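Local coordinates for protein guanine nucleotide exchange factor SRM1 (Saccharomyces cerevisiae, PDB 3OF7) that promotes the exchange of GDP for GTP on the GTPases GSP1 and GSP2, binds chromatin, and is required for mRNA and ribosome export from the nucleus, at residues Leu307-Asn312 against Asp333-Gly338; Asn284-Cys289 against Arg339-Glu344; His388-Ala391 against Ile397-Ser400; Gly282-Gln285 against Gly290-Glu293; His268-Thr273 against His323-Leu328. One frame throughout, in Å; residues are numbered along the deposited sequence.

Contact 1 of 5, residues Leu307-Asn312 against Asp333-Gly338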
# COMPACT_ATOMS: atom_id res chain seq x y z
N LEU A 307 1.45 -17.72 -9.97
CA LEU A 307 0.59 -18.19 -8.89
C LEU A 307 -0.53 -19.03 -9.49
O LEU A 307 -1.12 -18.66 -10.50
CB LEU A 307 -0.02 -17.01 -8.13
CG LEU A 307 0.85 -16.18 -7.17
CD1 LEU A 307 1.64 -15.11 -7.91
CD2 LEU A 307 -0.02 -15.57 -6.09
N ALA A 308 -0.83 -20.17 -8.87
CA ALA A 308 -1.96 -20.97 -9.31
C ALA A 308 -3.24 -20.44 -8.67
O ALA A 308 -3.35 -20.37 -7.44
CB ALA A 308 -1.75 -22.45 -8.98
N LEU A 309 -4.17 -20.01 -9.51
CA LEU A 309 -5.49 -19.56 -9.05
C LEU A 309 -6.56 -20.25 -9.89
O LEU A 309 -6.38 -20.41 -11.09
CB LEU A 309 -5.64 -18.04 -9.18
CG LEU A 309 -5.14 -17.05 -8.12
CD1 LEU A 309 -5.68 -17.36 -6.72
CD2 LEU A 309 -3.63 -16.95 -8.11
N PRO A 310 -7.68 -20.65 -9.25
CA PRO A 310 -8.81 -21.21 -10.00
C PRO A 310 -9.08 -20.42 -11.29
O PRO A 310 -8.86 -19.20 -11.34
CB PRO A 310 -9.99 -21.06 -9.03
CG PRO A 310 -9.37 -20.73 -7.66
CD PRO A 310 -7.87 -20.77 -7.80
N ASP A 311 -9.53 -21.11 -12.33
CA ASP A 311 -9.80 -20.47 -13.63
C ASP A 311 -10.89 -19.41 -13.56
O ASP A 311 -10.91 -18.48 -14.37
N ASN A 312 -11.79 -19.57 -12.59
CA ASN A 312 -12.90 -18.64 -12.36
C ASN A 312 -12.48 -17.19 -12.07
O ASN A 312 -13.16 -16.25 -12.48
CB ASN A 312 -13.79 -19.17 -11.23
CG ASN A 312 -15.03 -18.33 -11.01
N ASP A 333 -14.09 -11.83 -3.78
CA ASP A 333 -13.50 -12.86 -2.93
C ASP A 333 -12.05 -12.50 -2.64
O ASP A 333 -11.36 -11.95 -3.50
CB ASP A 333 -13.54 -14.23 -3.60
CG ASP A 333 -14.95 -14.77 -3.77
OD1 ASP A 333 -15.83 -14.51 -2.92
OD2 ASP A 333 -15.17 -15.49 -4.77
N LEU A 334 -11.59 -12.84 -1.44
CA LEU A 334 -10.25 -12.49 -1.02
C LEU A 334 -9.42 -13.75 -0.77
O LEU A 334 -9.82 -14.63 0.01
CB LEU A 334 -10.29 -11.61 0.23
CG LEU A 334 -9.03 -10.87 0.65
CD1 LEU A 334 -8.61 -9.84 -0.40
CD2 LEU A 334 -9.27 -10.19 1.99
N TYR A 335 -8.28 -13.82 -1.44
CA TYR A 335 -7.34 -14.93 -1.28
C TYR A 335 -6.12 -14.42 -0.54
O TYR A 335 -5.52 -13.42 -0.95
CB TYR A 335 -6.91 -15.47 -2.64
CG TYR A 335 -8.05 -16.06 -3.44
CD1 TYR A 335 -8.27 -17.44 -3.45
CD2 TYR A 335 -8.91 -15.25 -4.18
CE1 TYR A 335 -9.32 -18.00 -4.18
CE2 TYR A 335 -9.96 -15.79 -4.91
CZ TYR A 335 -10.16 -17.17 -4.90
OH TYR A 335 -11.19 -17.70 -5.63
N SER A 336 -5.74 -15.09 0.54
CA SER A 336 -4.56 -14.69 1.28
C SER A 336 -3.49 -15.78 1.27
O SER A 336 -3.79 -16.97 1.12
CB SER A 336 -4.92 -14.32 2.72
OG SER A 336 -5.28 -15.47 3.46
N CYS A 337 -2.24 -15.35 1.43
CA CYS A 337 -1.12 -16.27 1.63
C CYS A 337 0.01 -15.59 2.39
O CYS A 337 0.11 -14.36 2.40
CB CYS A 337 -0.61 -16.83 0.31
SG CYS A 337 -0.11 -15.60 -0.90
N GLY A 338 0.85 -16.41 3.01
CA GLY A 338 1.97 -15.92 3.81
C GLY A 338 1.84 -16.23 5.29
O GLY A 338 1.26 -17.26 5.69
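With chi1 at -84° in L309 and -64° in Y335, each side chain leaves with CG beside its own backbone N and anti to the carbonyl carbon, and the two slide past each other in opposite directions. The CD1 branch of L309 ends up over one face of the Y335 ring, shifted toward the rim, with L309 CD1 4.2 Å from Y335 CD1. P310 then meets the phenol end obliquely: P310 CG lies 4.1 Å from Y335 OH. No hydrogen bond crosses between the segments, so the grip is apolar packing. The backbones stand well apart, L309 CA being 9.2 Å from Y335 CA, and the side chains alone bridge them. P310 is on the solvent side, while the tyrosine is buried and also packs on V313 and K372; L309 leans on P370 as well. Y335 itself is fixed by its place in strand 334-337, where its backbone is bonded to I327. The segment 307-312 belongs to the link that leaves the outermost strand of one sheet, 304-306, and runs to the first strand of the next, 315-320. The link between two successive blades of the RCC1-type seven-bladed beta-propeller thus packs on the third strand of the second blade.

Contact 2 of 5, residues Asn284-Cys289 against Arg339-Glu344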
# COMPACT_ATOMS: atom_id res chain seq x y z
N ASN A 284 10.33 -14.55 -0.01
CA ASN A 284 9.33 -15.61 0.06
C ASN A 284 9.48 -16.60 1.22
O ASN A 284 9.05 -17.76 1.10
CB ASN A 284 9.26 -16.36 -1.28
CG ASN A 284 7.98 -17.17 -1.43
OD1 ASN A 284 6.91 -16.76 -0.98
ND2 ASN A 284 8.07 -18.33 -2.09
N GLN A 285 10.04 -16.17 2.34
CA GLN A 285 10.32 -17.12 3.42
C GLN A 285 9.06 -17.58 4.16
O GLN A 285 9.09 -18.59 4.88
CB GLN A 285 11.43 -16.64 4.38
CG GLN A 285 11.00 -15.75 5.56
CD GLN A 285 10.79 -14.29 5.19
OE1 GLN A 285 11.30 -13.39 5.86
NE2 GLN A 285 10.02 -14.05 4.14
N PHE A 286 7.95 -16.84 3.99
CA PHE A 286 6.66 -17.27 4.53
C PHE A 286 5.65 -17.68 3.45
O PHE A 286 4.47 -17.88 3.74
CB PHE A 286 6.05 -16.19 5.44
CG PHE A 286 6.80 -15.99 6.72
CD1 PHE A 286 6.55 -16.82 7.82
CD2 PHE A 286 7.75 -14.99 6.84
CE1 PHE A 286 7.25 -16.64 9.03
CE2 PHE A 286 8.46 -14.79 8.03
CZ PHE A 286 8.20 -15.62 9.13
N GLY A 287 6.12 -17.81 2.21
CA GLY A 287 5.23 -18.19 1.10
C GLY A 287 4.31 -17.05 0.69
O GLY A 287 3.28 -17.28 0.06
N GLN A 288 4.70 -15.82 1.03
CA GLN A 288 3.90 -14.63 0.68
C GLN A 288 3.78 -14.43 -0.84
O GLN A 288 2.85 -13.76 -1.31
CB GLN A 288 4.44 -13.37 1.37
CG GLN A 288 5.89 -12.99 1.05
CD GLN A 288 6.90 -13.51 2.07
OE1 GLN A 288 6.92 -14.70 2.39
NE2 GLN A 288 7.75 -12.62 2.58
N CYS A 289 4.69 -15.01 -1.62
CA CYS A 289 4.61 -14.95 -3.08
C CYS A 289 3.53 -15.87 -3.65
O CYS A 289 3.11 -15.70 -4.80
CB CYS A 289 5.97 -15.25 -3.73
SG CYS A 289 7.19 -13.93 -3.55
N ARG A 339 2.35 -15.31 6.09
CA ARG A 339 2.56 -15.53 7.52
C ARG A 339 1.29 -15.64 8.37
O ARG A 339 0.29 -14.95 8.12
CB ARG A 339 3.46 -14.42 8.05
CG ARG A 339 4.02 -14.69 9.42
CD ARG A 339 5.16 -13.73 9.70
NE ARG A 339 5.74 -14.02 11.00
CZ ARG A 339 6.69 -13.30 11.59
NH1 ARG A 339 7.19 -12.21 10.99
NH2 ARG A 339 7.15 -13.67 12.77
N LEU A 340 1.36 -16.50 9.38
CA LEU A 340 0.25 -16.80 10.28
C LEU A 340 0.53 -16.42 11.74
O LEU A 340 -0.40 -16.37 12.57
CB LEU A 340 -0.06 -18.31 10.17
CG LEU A 340 -1.34 -18.98 10.65
CD1 LEU A 340 -2.57 -18.34 10.04
CD2 LEU A 340 -1.27 -20.46 10.28
N ASP A 341 1.80 -16.13 12.06
CA ASP A 341 2.22 -15.85 13.45
C ASP A 341 1.44 -14.73 14.11
O ASP A 341 1.14 -14.78 15.31
CB ASP A 341 3.73 -15.52 13.52
CG ASP A 341 4.61 -16.66 13.04
OD1 ASP A 341 4.36 -17.82 13.41
OD2 ASP A 341 5.57 -16.39 12.28
N MET A 342 1.11 -13.70 13.33
CA MET A 342 0.33 -12.57 13.84
C MET A 342 -1.03 -12.50 13.15
O MET A 342 -1.62 -11.42 13.02
CB MET A 342 1.10 -11.25 13.68
CG MET A 342 2.36 -11.15 14.56
SD MET A 342 3.50 -9.79 14.18
CE MET A 342 4.77 -10.64 13.25
N PHE A 343 -1.51 -13.66 12.71
CA PHE A 343 -2.80 -13.80 12.03
C PHE A 343 -2.89 -12.95 10.76
O PHE A 343 -3.99 -12.55 10.36
CB PHE A 343 -3.96 -13.44 12.97
CG PHE A 343 -4.15 -14.39 14.14
CD1 PHE A 343 -3.84 -15.75 14.02
CD2 PHE A 343 -4.68 -13.92 15.33
CE1 PHE A 343 -4.03 -16.63 15.11
CE2 PHE A 343 -4.89 -14.79 16.43
CZ PHE A 343 -4.56 -16.15 16.30
N GLU A 344 -1.75 -12.69 10.12
CA GLU A 344 -1.70 -11.80 8.96
C GLU A 344 -2.65 -12.24 7.86
O GLU A 344 -3.33 -11.41 7.25
CB GLU A 344 -0.27 -11.65 8.40
CG GLU A 344 0.71 -10.97 9.36
CD GLU A 344 1.52 -11.95 10.22
OE1 GLU A 344 0.98 -13.01 10.62
OE2 GLU A 344 2.69 -11.63 10.51
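The F286 ring and the R339 guanidinium lie nearly parallel, their planes 9° apart. Over the centre of one ring face sits R339 CD, 3.6 Å from the F286 ring centroid, a CH-pi contact; further along, R339 NE comes to 3.5 Å from F286 CZ. The guanidinium is sandwiched, with F286 CZ toward the rim of one face and M342 CE over the centre of the other, while D341 holds its edge. There R339 NE donates in plane to the anti lone pair of D341 OD2, 2.7 Å away, at an N-H...O angle of 154°. The arginine chain is extended from CG to NE, which lets its whole aliphatic length run alongside the phenylalanine. E344 OE2 makes only a long salt bridge with R339 NE, from well out of the guanidinium plane, and is hydrogen-bonded to H387; E344 OE1 accepts from M342 N at 2.8 Å. The network continues outward: D341 OD1 pairs with R365, and R339 NH1 bonds to H323, whose ring also meets F286. On the other segment, Q288 OE1 accepts from F286 N at 2.9 Å, inside the type I turn N284-G287. Here the long loops of two successive propeller blades meet near the surface, an aromatic from one lying flat on a salt-bridged arginine of the next.

Contact 3 of 5, residues His388-Ala391 against Ile397-Ser400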
# COMPACT_ATOMS: atom_id res chain seq x y z
N HIS A 388 -0.70 -6.12 9.41
CA HIS A 388 -2.15 -5.98 9.54
C HIS A 388 -2.74 -5.65 8.18
O HIS A 388 -2.02 -5.34 7.23
CB HIS A 388 -2.51 -4.91 10.59
CG HIS A 388 -2.14 -3.52 10.18
ND1 HIS A 388 -3.06 -2.60 9.74
CD2 HIS A 388 -0.93 -2.90 10.12
CE1 HIS A 388 -2.45 -1.47 9.45
NE2 HIS A 388 -1.16 -1.63 9.66
N SER A 389 -4.06 -5.74 8.09
CA SER A 389 -4.76 -5.44 6.85
C SER A 389 -6.09 -4.78 7.17
O SER A 389 -6.61 -4.90 8.28
CB SER A 389 -5.00 -6.71 6.04
OG SER A 389 -3.82 -7.50 5.93
N VAL A 390 -6.61 -4.08 6.17
CA VAL A 390 -7.94 -3.49 6.23
C VAL A 390 -8.58 -3.70 4.87
O VAL A 390 -7.98 -3.39 3.83
CB VAL A 390 -7.89 -1.97 6.56
CG1 VAL A 390 -9.30 -1.37 6.63
CG2 VAL A 390 -7.14 -1.71 7.86
N ALA A 391 -9.79 -4.27 4.87
CA ALA A 391 -10.57 -4.44 3.64
C ALA A 391 -11.90 -3.70 3.74
O ALA A 391 -12.44 -3.52 4.84
CB ALA A 391 -10.79 -5.92 3.35
N ILE A 397 -18.36 -0.68 4.72
CA ILE A 397 -17.94 -0.93 6.09
C ILE A 397 -16.55 -1.57 6.00
O ILE A 397 -16.35 -2.48 5.21
CB ILE A 397 -18.95 -1.85 6.84
CG1 ILE A 397 -20.29 -1.12 7.02
CG2 ILE A 397 -18.39 -2.30 8.20
CD1 ILE A 397 -21.34 -1.89 7.81
N ALA A 398 -15.61 -1.05 6.79
CA ALA A 398 -14.24 -1.56 6.83
C ALA A 398 -14.06 -2.72 7.83
O ALA A 398 -14.71 -2.76 8.88
CB ALA A 398 -13.26 -0.43 7.14
N TYR A 399 -13.17 -3.65 7.47
CA TYR A 399 -12.89 -4.86 8.25
C TYR A 399 -11.39 -4.99 8.37
O TYR A 399 -10.67 -4.81 7.39
CB TYR A 399 -13.44 -6.11 7.55
CG TYR A 399 -14.95 -6.20 7.58
CD1 TYR A 399 -15.73 -5.33 6.82
CD2 TYR A 399 -15.60 -7.15 8.38
CE1 TYR A 399 -17.12 -5.39 6.85
CE2 TYR A 399 -17.00 -7.22 8.41
CZ TYR A 399 -17.75 -6.33 7.65
OH TYR A 399 -19.12 -6.39 7.66
N SER A 400 -10.91 -5.31 9.57
CA SER A 400 -9.48 -5.38 9.81
C SER A 400 -9.09 -6.66 10.54
O SER A 400 -9.94 -7.32 11.17
CB SER A 400 -9.02 -4.16 10.61
OG SER A 400 -9.67 -4.12 11.86
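A391 and Y399 bond to each other twice through their backbones: A391 N donates to Y399 O at 2.7 Å, and Y399 N returns the bond to A391 O, also 2.7 Å. The angles at hydrogen are 167° and 156°: two short bonds, the first nearly straight and the second somewhat bent, as in a hydrogen-bonded antiparallel pair. Next to it, V390 and S400 form the non-hydrogen-bonded pair, where the chains draw in until V390 CA is 4.3 Å from S400 CA. Between the two pairs V390 CA also touches Y399 O at 3.2 Å, a CA-H...O contact. On the face of V390, its two methyls divide the work. V390 CG1, anti to the backbone N (chi1 -180°), reaches A398 CB at 4.1 Å; V390 CG2 reaches S400 CB, again at 4.1 Å. The hydroxyl of S400 bonds away from the hairpin to V409 O, which settles that buried polar end. The A391 face meets F379 and V382. Further out, the hairpin forms the middle of its blade: V390 is backbone-bonded to A383 in strand 379-384, and S400 to T422 in strand 421-423. V390 also packs on V437 and C439 of strand 432-439 in the adjoining sheet, whereas I397 and Y399 lie against M463 of the C-terminal helix 453-464.

Contact 4 of 5, residues Gly282-Gln285 against Gly290-Glu293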
# COMPACT_ATOMS: atom_id res chain seq x y z
N GLY A 282 10.66 -12.03 -5.43
CA GLY A 282 11.23 -11.37 -4.25
C GLY A 282 11.16 -12.25 -3.02
O GLY A 282 11.21 -13.49 -3.11
N LEU A 283 11.03 -11.62 -1.86
CA LEU A 283 11.14 -12.32 -0.59
C LEU A 283 10.00 -13.32 -0.40
O LEU A 283 8.84 -12.98 -0.63
CB LEU A 283 11.17 -11.31 0.57
CG LEU A 283 11.32 -11.88 1.98
CD1 LEU A 283 12.72 -12.51 2.19
CD2 LEU A 283 11.02 -10.81 3.02
N ASN A 284 10.33 -14.55 -0.01
CA ASN A 284 9.33 -15.61 0.06
C ASN A 284 9.48 -16.60 1.22
O ASN A 284 9.05 -17.76 1.10
CB ASN A 284 9.26 -16.36 -1.28
CG ASN A 284 7.98 -17.17 -1.43
OD1 ASN A 284 6.91 -16.76 -0.98
ND2 ASN A 284 8.07 -18.33 -2.09
N GLN A 285 10.04 -16.17 2.34
CA GLN A 285 10.32 -17.12 3.42
C GLN A 285 9.06 -17.58 4.16
O GLN A 285 9.09 -18.59 4.88
CB GLN A 285 11.43 -16.64 4.38
CG GLN A 285 11.00 -15.75 5.56
CD GLN A 285 10.79 -14.29 5.19
OE1 GLN A 285 11.30 -13.39 5.86
NE2 GLN A 285 10.02 -14.05 4.14
N GLY A 290 3.08 -16.83 -2.84
CA GLY A 290 1.98 -17.74 -3.19
C GLY A 290 2.28 -18.70 -4.34
O GLY A 290 1.36 -19.11 -5.06
N VAL A 291 3.54 -19.08 -4.50
CA VAL A 291 3.95 -19.85 -5.68
C VAL A 291 4.23 -21.34 -5.41
O VAL A 291 4.27 -22.14 -6.34
CB VAL A 291 5.19 -19.23 -6.38
CG1 VAL A 291 4.80 -17.92 -7.06
CG2 VAL A 291 6.34 -19.03 -5.39
N SER A 292 4.41 -21.70 -4.14
CA SER A 292 4.89 -23.04 -3.80
C SER A 292 4.43 -23.46 -2.42
O SER A 292 4.34 -22.63 -1.51
CB SER A 292 6.42 -23.06 -3.86
OG SER A 292 6.96 -24.27 -3.37
N GLU A 293 4.15 -24.75 -2.25
CA GLU A 293 3.80 -25.28 -0.94
C GLU A 293 5.02 -25.33 -0.02
O GLU A 293 4.89 -25.36 1.19
CB GLU A 293 3.19 -26.68 -1.05
CG GLU A 293 1.81 -26.70 -1.68
CD GLU A 293 1.00 -27.95 -1.33
OE1 GLU A 293 -0.09 -28.13 -1.90
OE2 GLU A 293 1.45 -28.75 -0.48
O HOH W 1 6.84 -20.84 -0.94
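N284 lays the nitrogen end of its amide against a methyl of V291, with N284 ND2 3.8 Å from V291 CG2 and the two side chains crossing at a slant. The valine branch involved, CG2, is the one lodged between its own backbone N and carbonyl carbon. The same amide nitrogen donates weakly to a water, N284 ND2 to the water oxygen 3.0 Å; that water also lies 3.1 Å from S292 O, where it can donate, though other acceptors may compete for its protons. At the other end of the amide, N284 OD1 accepts a hydrogen bond from C289 N, with the donor above the carbonyl plane. Both ends of this buried amide therefore tie the start of the loop to its later part. N284 and V291 both touch V301 on strand 300-302, and the N284 backbone is bonded to A299. G290 takes a positive phi of 67° just before V291, consistent with the chain turning there. G282, N284, G287, Q288 and G290 fall on the glycine- and asparagine-bearing signature of RCC1 repeats, G-x-N-x-x-G-Q-x-G, which here folds into the compact loop after the third strand of a propeller blade.

Contact 5 of 5, residues His268-Thr273 against His323-Leu328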
# COMPACT_ATOMS: atom_id res chain seq x y z
N HIS A 268 8.53 -8.12 -1.70
CA HIS A 268 8.05 -9.02 -2.76
C HIS A 268 7.04 -8.28 -3.62
O HIS A 268 6.48 -7.26 -3.19
CB HIS A 268 7.47 -10.32 -2.20
CG HIS A 268 6.26 -10.12 -1.33
ND1 HIS A 268 5.01 -10.60 -1.68
CD2 HIS A 268 6.11 -9.52 -0.13
CE1 HIS A 268 4.15 -10.30 -0.73
NE2 HIS A 268 4.79 -9.64 0.22
N CYS A 269 6.80 -8.78 -4.82
CA CYS A 269 6.10 -8.02 -5.84
C CYS A 269 5.17 -8.88 -6.67
O CYS A 269 5.33 -10.10 -6.73
CB CYS A 269 7.11 -7.35 -6.77
SG CYS A 269 8.40 -6.42 -5.94
N PHE A 270 4.20 -8.23 -7.30
CA PHE A 270 3.22 -8.91 -8.15
C PHE A 270 3.06 -8.19 -9.47
O PHE A 270 3.12 -6.95 -9.54
CB PHE A 270 1.87 -8.97 -7.45
CG PHE A 270 1.85 -9.86 -6.27
CD1 PHE A 270 1.58 -11.22 -6.41
CD2 PHE A 270 2.14 -9.36 -5.00
CE1 PHE A 270 1.58 -12.06 -5.31
CE2 PHE A 270 2.14 -10.19 -3.90
CZ PHE A 270 1.87 -11.54 -4.05
N ALA A 271 2.85 -8.97 -10.52
CA ALA A 271 2.49 -8.43 -11.83
C ALA A 271 1.41 -9.30 -12.46
O ALA A 271 1.48 -10.53 -12.41
CB ALA A 271 3.71 -8.34 -12.72
N LEU A 272 0.40 -8.65 -13.03
CA LEU A 272 -0.67 -9.34 -13.72
C LEU A 272 -0.53 -9.02 -15.21
O LEU A 272 -0.46 -7.85 -15.58
CB LEU A 272 -2.04 -8.89 -13.19
CG LEU A 272 -3.33 -9.42 -13.83
CD1 LEU A 272 -3.50 -10.92 -13.60
CD2 LEU A 272 -4.53 -8.66 -13.26
N THR A 273 -0.48 -10.06 -16.04
CA THR A 273 -0.25 -9.87 -17.47
C THR A 273 -1.56 -9.62 -18.21
O THR A 273 -2.64 -9.83 -17.66
CB THR A 273 0.46 -11.08 -18.13
OG1 THR A 273 -0.31 -12.27 -17.92
CG2 THR A 273 1.86 -11.26 -17.55
N HIS A 323 5.09 -9.91 5.15
CA HIS A 323 5.15 -11.37 5.01
C HIS A 323 3.82 -12.00 4.63
O HIS A 323 3.64 -13.21 4.83
CB HIS A 323 5.65 -12.01 6.31
CG HIS A 323 7.01 -11.57 6.73
ND1 HIS A 323 7.33 -11.28 8.04
CD2 HIS A 323 8.16 -11.41 6.02
CE1 HIS A 323 8.61 -10.95 8.12
NE2 HIS A 323 9.13 -11.02 6.91
N HIS A 324 2.91 -11.21 4.08
CA HIS A 324 1.62 -11.73 3.62
C HIS A 324 1.13 -10.99 2.40
O HIS A 324 1.57 -9.87 2.12
CB HIS A 324 0.56 -11.68 4.73
CG HIS A 324 0.06 -10.31 5.04
ND1 HIS A 324 -1.25 -9.92 4.82
CD2 HIS A 324 0.69 -9.23 5.56
CE1 HIS A 324 -1.40 -8.66 5.20
NE2 HIS A 324 -0.24 -8.22 5.65
N SER A 325 0.21 -11.62 1.67
CA SER A 325 -0.35 -11.03 0.47
C SER A 325 -1.85 -11.25 0.42
O SER A 325 -2.34 -12.25 0.91
CB SER A 325 0.28 -11.67 -0.76
OG SER A 325 1.69 -11.50 -0.71
N LEU A 326 -2.55 -10.31 -0.20
CA LEU A 326 -4.00 -10.37 -0.31
C LEU A 326 -4.44 -10.12 -1.74
O LEU A 326 -4.15 -9.08 -2.31
CB LEU A 326 -4.66 -9.34 0.62
CG LEU A 326 -4.25 -9.38 2.10
CD1 LEU A 326 -4.86 -8.20 2.82
CD2 LEU A 326 -4.66 -10.70 2.77
N ILE A 327 -5.13 -11.10 -2.31
CA ILE A 327 -5.53 -11.03 -3.71
C ILE A 327 -7.04 -10.92 -3.81
O ILE A 327 -7.76 -11.84 -3.41
CB ILE A 327 -5.01 -12.24 -4.50
CG1 ILE A 327 -3.48 -12.29 -4.46
CG2 ILE A 327 -5.51 -12.18 -5.96
CD1 ILE A 327 -2.88 -13.68 -4.69
N LEU A 328 -7.52 -9.81 -4.35
CA LEU A 328 -8.95 -9.57 -4.44
C LEU A 328 -9.49 -9.82 -5.85
O LEU A 328 -8.97 -9.26 -6.81
CB LEU A 328 -9.28 -8.15 -3.99
CG LEU A 328 -10.75 -7.73 -3.97
CD1 LEU A 328 -11.54 -8.58 -2.99
CD2 LEU A 328 -10.85 -6.25 -3.61
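S325 OG carries the polar side of this contact: it is hydrogen-bonded to Q288 O, and the edge of F270 on strand 268-273 comes up to it. F270 CZ lies 3.3 Å from S325 OG, with the oxygen near the ring plane. The same corner of the ring touches the serine methylene, F270 CZ lying 3.7 Å from S325 CB. The approach of H268 to this hydroxyl is doubtful, because H268 CE1 is modelled too close to it. H268 NE2 stands 3.7 Å from H324 O, near the imidazole plane, and bonds weakly to G321 O. At chi1 62° the imidazole sits between its own backbone N and carbonyl carbon, which carries it across toward the neighbouring strand; S325 OG, beside its backbone N at -57°, points back. No hydrogen bond joins the two segments directly, and Q288, on a loop between them in sequence, satisfies the buried serine. The strands are too far apart to pair, their axes 9.5 Å at closest and 18° from parallel; this is side-chain packing between sheets. Strand 268-273 runs between 259-264 and 278-281 in one blade, strand 324-329 between 315-320 and 334-337 in the next. F270 reaches I318 and H268 reaches A320 on strand 315-320, while S325 touches C337 on strand 334-337.

How the contacts relate
Contacts 3, 4 and 5 are buried, contact 1 partly so, and contact 2 lies at the surface. Only contact 3 is pairing within one sheet, by backbone bonds; contacts 1, 2 and 5 join two successive blades through side chains, respectively apolar packing, a charged and aromatic stack, and a phenylalanine edge against a serine hydroxyl. Contact 4 stays inside one loop and uses an amide and a water. Contacts 1 and 5 share a sheet, since strands 334-337 and 324-329 are neighbours. Contacts 2 and 4 share N284 and Q285, and the loop they describe reaches contact 5 through Q288. Contact 3, in the following blade, packs on contact 5 where S389 meets L326.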